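Local atomic coordinates of mandelate racemase/muconate lactonizing enzyme (Roseovarius nubinhibens, PDB entry 2QDD), a protein that probably acts as a magnesium-dependent enzyme of the mandelate racemase/muconate lactonizing family in the enolase superfamily, though its substrate is not established. Residues L33-L38 / W49-P54; G298-D303 / D331-Q336. All blocks are in the same frame, centred on the assembly; numbering follows the deposited sequence.

How the interactions relate
Interaction 1 pairs two strands of the N-terminal domain, and interaction 2 packs the start of helix 300-311 in the barrel domain against a later loop. Their centres lie about 11 Å apart and they touch directly, at one point where the N-terminal domain meets the barrel domain. Thr299 OG1 is 2.6 Å from Glu51 OE1 and equally 2.6 Å from Tyr37 OH, both probable hydrogen bonds. Packing adds to these, with Glu51 OE1 3.4 Å from Leu301 CB. Toward the active site, the side chain of Pro54 comes within about 12 Å of that of Glu244, a magnesium-binding residue whose metal is absent from this chain; interaction 2 lies away from the metal-binding residues.

Interaction 1. Residues L33-L38 / W49-P54; sequences LDSTYL and WGEGCP
Ser35 OG donates to Glu51 OE2 over 2.8 Å, meeting the carboxylate on its anti side, 25° out of its plane. Glu51 can reach this hydroxyl because its CG stands anti to the backbone N (chi1 -178°) and the chain stays extended beyond it; its other oxygen, OE1, is engaged by Thr299 and by Ala302 N of helix 300-311. Two reciprocal backbone pairs set the register: Thr36 N to Gly52 O and Gly52 N to Thr36 O, each 2.9 Å, and the same exchange between Leu38 and Gly50. A water accepts from Thr36 OG1 (2.7 Å) and donates to both Asp34 O and Gly52 O, bridging the strands.

On the face that carries Tyr37 and Glu51, a non-hydrogen-bonded pair, Tyr37 CE2 is 3.5 Å from Glu51 CD, ring and carboxylate planes turned 58° apart. Tyr37 CD1 approaches Trp49 CE3 at 4.1 Å, these two side chains crossing at about a right angle. At the far end Leu33 CB rests on Cys53 SG, 3.7 Å away. Alternating hydrogen-bonded and non-hydrogen-bonded pairs show antiparallel pairing; strands 29-42 and 47-52, consecutive and joined by a short turn, form a beta hairpin of the enolase-superfamily N-terminal domain.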
# COMPACT_ATOMS: atom_id res chain seq x y z
N LEU A 33 3.78 13.85 -44.52
CA LEU A 33 3.85 14.49 -43.22
C LEU A 33 3.75 16.01 -43.35
O LEU A 33 4.30 16.60 -44.28
CB LEU A 33 5.14 14.11 -42.49
CG LEU A 33 5.34 12.65 -42.05
CD1 LEU A 33 6.63 12.52 -41.26
CD2 LEU A 33 4.18 12.13 -41.22
N ASP A 34 3.04 16.62 -42.41
CA ASP A 34 2.90 18.07 -42.33
C ASP A 34 3.93 18.57 -41.33
O ASP A 34 3.71 18.53 -40.11
CB ASP A 34 1.46 18.41 -41.89
CG ASP A 34 1.20 19.91 -41.75
OD1 ASP A 34 0.02 20.30 -41.89
OD2 ASP A 34 2.13 20.70 -41.48
N SER A 35 5.06 19.02 -41.85
CA SER A 35 6.14 19.55 -41.03
C SER A 35 6.08 21.07 -40.94
O SER A 35 5.75 21.75 -41.90
CB SER A 35 7.50 19.13 -41.58
OG SER A 35 8.53 19.52 -40.70
N THR A 36 6.40 21.58 -39.76
CA THR A 36 6.57 23.01 -39.55
C THR A 36 8.04 23.27 -39.24
O THR A 36 8.59 22.69 -38.31
CB THR A 36 5.68 23.49 -38.38
OG1 THR A 36 4.31 23.19 -38.67
CG2 THR A 36 5.82 24.98 -38.17
N TYR A 37 8.66 24.14 -40.04
CA TYR A 37 9.93 24.78 -39.68
C TYR A 37 9.66 26.15 -39.07
O TYR A 37 8.83 26.91 -39.55
CB TYR A 37 10.83 24.96 -40.90
CG TYR A 37 11.71 23.77 -41.25
CD1 TYR A 37 12.95 23.97 -41.87
CD2 TYR A 37 11.31 22.46 -40.99
CE1 TYR A 37 13.76 22.90 -42.21
CE2 TYR A 37 12.12 21.38 -41.32
CZ TYR A 37 13.34 21.60 -41.93
OH TYR A 37 14.15 20.54 -42.27
N LEU A 38 10.39 26.46 -38.00
CA LEU A 38 10.31 27.76 -37.37
C LEU A 38 11.69 28.42 -37.35
O LEU A 38 12.68 27.78 -36.99
CB LEU A 38 9.74 27.64 -35.96
CG LEU A 38 9.75 28.87 -35.06
CD1 LEU A 38 8.71 29.91 -35.46
CD2 LEU A 38 9.56 28.45 -33.64
N TRP A 49 16.87 27.65 -35.69
CA TRP A 49 15.81 26.89 -36.35
C TRP A 49 15.27 25.75 -35.49
O TRP A 49 16.04 25.05 -34.81
CB TRP A 49 16.28 26.36 -37.69
CG TRP A 49 16.50 27.44 -38.72
CD1 TRP A 49 17.61 28.23 -38.84
CD2 TRP A 49 15.60 27.83 -39.76
NE1 TRP A 49 17.45 29.10 -39.90
CE2 TRP A 49 16.23 28.87 -40.48
CE3 TRP A 49 14.33 27.40 -40.16
CZ2 TRP A 49 15.63 29.49 -41.58
CZ3 TRP A 49 13.73 28.02 -41.26
CH2 TRP A 49 14.38 29.05 -41.95
N GLY A 50 13.95 25.57 -35.52
CA GLY A 50 13.30 24.39 -34.95
C GLY A 50 12.33 23.72 -35.91
O GLY A 50 11.82 24.36 -36.84
N GLU A 51 12.09 22.43 -35.69
CA GLU A 51 11.10 21.66 -36.45
C GLU A 51 10.08 20.97 -35.54
O GLU A 51 10.45 20.30 -34.57
CB GLU A 51 11.79 20.61 -37.32
CG GLU A 51 10.81 19.80 -38.19
CD GLU A 51 11.49 18.75 -39.04
OE1 GLU A 51 12.72 18.57 -38.91
OE2 GLU A 51 10.79 18.09 -39.83
N GLY A 52 8.80 21.12 -35.87
CA GLY A 52 7.77 20.26 -35.31
C GLY A 52 7.06 19.48 -36.41
O GLY A 52 6.38 20.06 -37.26
N CYS A 53 7.23 18.17 -36.39
CA CYS A 53 6.55 17.32 -37.35
C CYS A 53 5.88 16.09 -36.71
O CYS A 53 6.52 15.05 -36.54
CB CYS A 53 7.51 16.91 -38.47
SG CYS A 53 6.73 15.94 -39.76
N PRO A 54 4.59 16.22 -36.35
CA PRO A 54 3.77 15.11 -35.85
C PRO A 54 3.63 13.98 -36.85
O PRO A 54 3.59 14.22 -38.06
CB PRO A 54 2.41 15.77 -35.60
CG PRO A 54 2.71 17.22 -35.41
CD PRO A 54 3.82 17.49 -36.38
O HOH W 1 3.81 20.57 -38.26
O HOH W 2 2.28 15.99 -39.69

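Interaction 2. Residues G298-D303 / D331-Q336; sequences GTALAD and DPIPGQ
Three groups grip Thr299 OG1: Leu301 N in the same segment, which donates to it at 3.1 Å with an N-H...O angle of 160°, and Glu51 OE1 and Tyr37 OH of the N-terminal domain. The bond to Leu301 N makes Thr299 the N-cap of helix 300-311, the helix that follows strand 290-293 in the barrel domain of this enolase-superfamily fold. The torsion of the cap (chi1 75°) sets the hydroxyl between the backbone N and the carbonyl carbon and turns the methyl to the loop, where Thr299 CG2 meets Pro332 CG at 3.7 Å. A valine in its place, with no hydroxyl, would probably leave Leu301 N without its cap and Glu51 and Tyr37 without the partner they share.

Across the contact the polar link is a water, which accepts from Ala300 N at 3.0 Å and donates to Asp331 OD1, also at 3.0 Å. The same Asp331 OD1 accepts from Ile333 N (3.0 Å), which reaches it from above the carboxylate plane, 41° out of it; this closes an Asx turn. Asp331 OD2 forms a salt bridge with Arg339, so both oxygens of the carboxylate have partners. Ile333 also begins a type II beta turn that runs to Gln336.

The apolar part of the contact is carried chiefly by Ile333, whose CD1 methyl enters the corner formed by the first helical residues, 3.8 Å from Ala300 CB. Ile333 CD1 comes nearer still, 3.5 Å, to Leu301 N, the very N-H that Thr299 caps. Tyr37 also touches Pro332 and Ile333, so the N-terminal domain borders the same cluster. At the turn's last residue, Gln336 O sits 3.8 Å from Ala300 CB and accepts a hydrogen bond from Arg339 NH1.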
# COMPACT_ATOMS: atom_id res chain seq x y z
N GLY A 298 9.72 13.45 -39.20
CA GLY A 298 10.13 14.62 -39.95
C GLY A 298 11.57 14.57 -40.41
O GLY A 298 12.16 13.49 -40.53
N THR A 299 12.14 15.74 -40.66
CA THR A 299 13.38 15.85 -41.40
C THR A 299 14.58 15.66 -40.48
O THR A 299 14.43 15.52 -39.27
CB THR A 299 13.52 17.21 -42.13
OG1 THR A 299 13.84 18.23 -41.18
CG2 THR A 299 12.24 17.58 -42.87
N ALA A 300 15.77 15.69 -41.09
CA ALA A 300 17.04 15.61 -40.36
C ALA A 300 17.26 16.77 -39.38
O ALA A 300 18.19 16.71 -38.58
CB ALA A 300 18.21 15.49 -41.34
N LEU A 301 16.42 17.80 -39.44
CA LEU A 301 16.48 18.90 -38.49
C LEU A 301 16.03 18.49 -37.08
O LEU A 301 16.79 18.63 -36.12
CB LEU A 301 15.70 20.13 -39.01
CG LEU A 301 15.75 21.44 -38.21
CD1 LEU A 301 17.15 21.86 -37.91
CD2 LEU A 301 15.02 22.57 -38.88
N ALA A 302 14.81 17.96 -36.96
CA ALA A 302 14.33 17.30 -35.74
C ALA A 302 15.18 16.10 -35.30
O ALA A 302 15.46 15.95 -34.11
CB ALA A 302 12.87 16.88 -35.89
N ASP A 303 15.60 15.27 -36.26
CA ASP A 303 16.45 14.10 -36.00
C ASP A 303 17.79 14.44 -35.35
O ASP A 303 18.27 13.70 -34.50
CB ASP A 303 16.69 13.32 -37.28
CG ASP A 303 15.46 12.58 -37.75
OD1 ASP A 303 14.62 12.22 -36.91
OD2 ASP A 303 15.34 12.36 -38.98
N ASP A 331 14.08 15.47 -49.40
CA ASP A 331 15.03 16.07 -48.45
C ASP A 331 15.15 17.57 -48.73
O ASP A 331 15.66 17.97 -49.78
CB ASP A 331 16.40 15.38 -48.56
CG ASP A 331 17.34 15.70 -47.39
OD1 ASP A 331 17.06 16.61 -46.57
OD2 ASP A 331 18.39 15.04 -47.31
N PRO A 332 14.68 18.41 -47.79
CA PRO A 332 14.81 19.87 -47.84
C PRO A 332 16.12 20.43 -47.28
O PRO A 332 16.39 21.63 -47.44
CB PRO A 332 13.64 20.34 -46.98
CG PRO A 332 13.51 19.27 -45.95
CD PRO A 332 13.91 17.98 -46.60
N ILE A 333 16.92 19.59 -46.63
CA ILE A 333 18.24 19.99 -46.12
C ILE A 333 19.34 18.98 -46.49
O ILE A 333 19.88 18.31 -45.61
CB ILE A 333 18.21 20.26 -44.58
CG1 ILE A 333 17.34 19.23 -43.85
CG2 ILE A 333 17.71 21.68 -44.29
CD1 ILE A 333 17.65 19.11 -42.39
N PRO A 334 19.67 18.87 -47.80
CA PRO A 334 20.54 17.79 -48.28
C PRO A 334 21.97 17.94 -47.75
O PRO A 334 22.48 19.06 -47.67
CB PRO A 334 20.52 17.97 -49.80
CG PRO A 334 19.35 18.85 -50.09
CD PRO A 334 19.26 19.75 -48.91
N GLY A 335 22.57 16.82 -47.37
CA GLY A 335 23.93 16.80 -46.82
C GLY A 335 24.10 17.51 -45.48
O GLY A 335 25.23 17.84 -45.09
N GLN A 336 22.99 17.73 -44.78
CA GLN A 336 22.99 18.48 -43.53
C GLN A 336 22.42 17.65 -42.39
O GLN A 336 21.54 16.82 -42.61
CB GLN A 336 22.20 19.77 -43.67
CG GLN A 336 23.00 20.94 -44.21
CD GLN A 336 22.45 22.27 -43.75
OE1 GLN A 336 22.88 22.81 -42.73
NE2 GLN A 336 21.48 22.80 -44.49
O HOH W 3 15.75 15.53 -44.11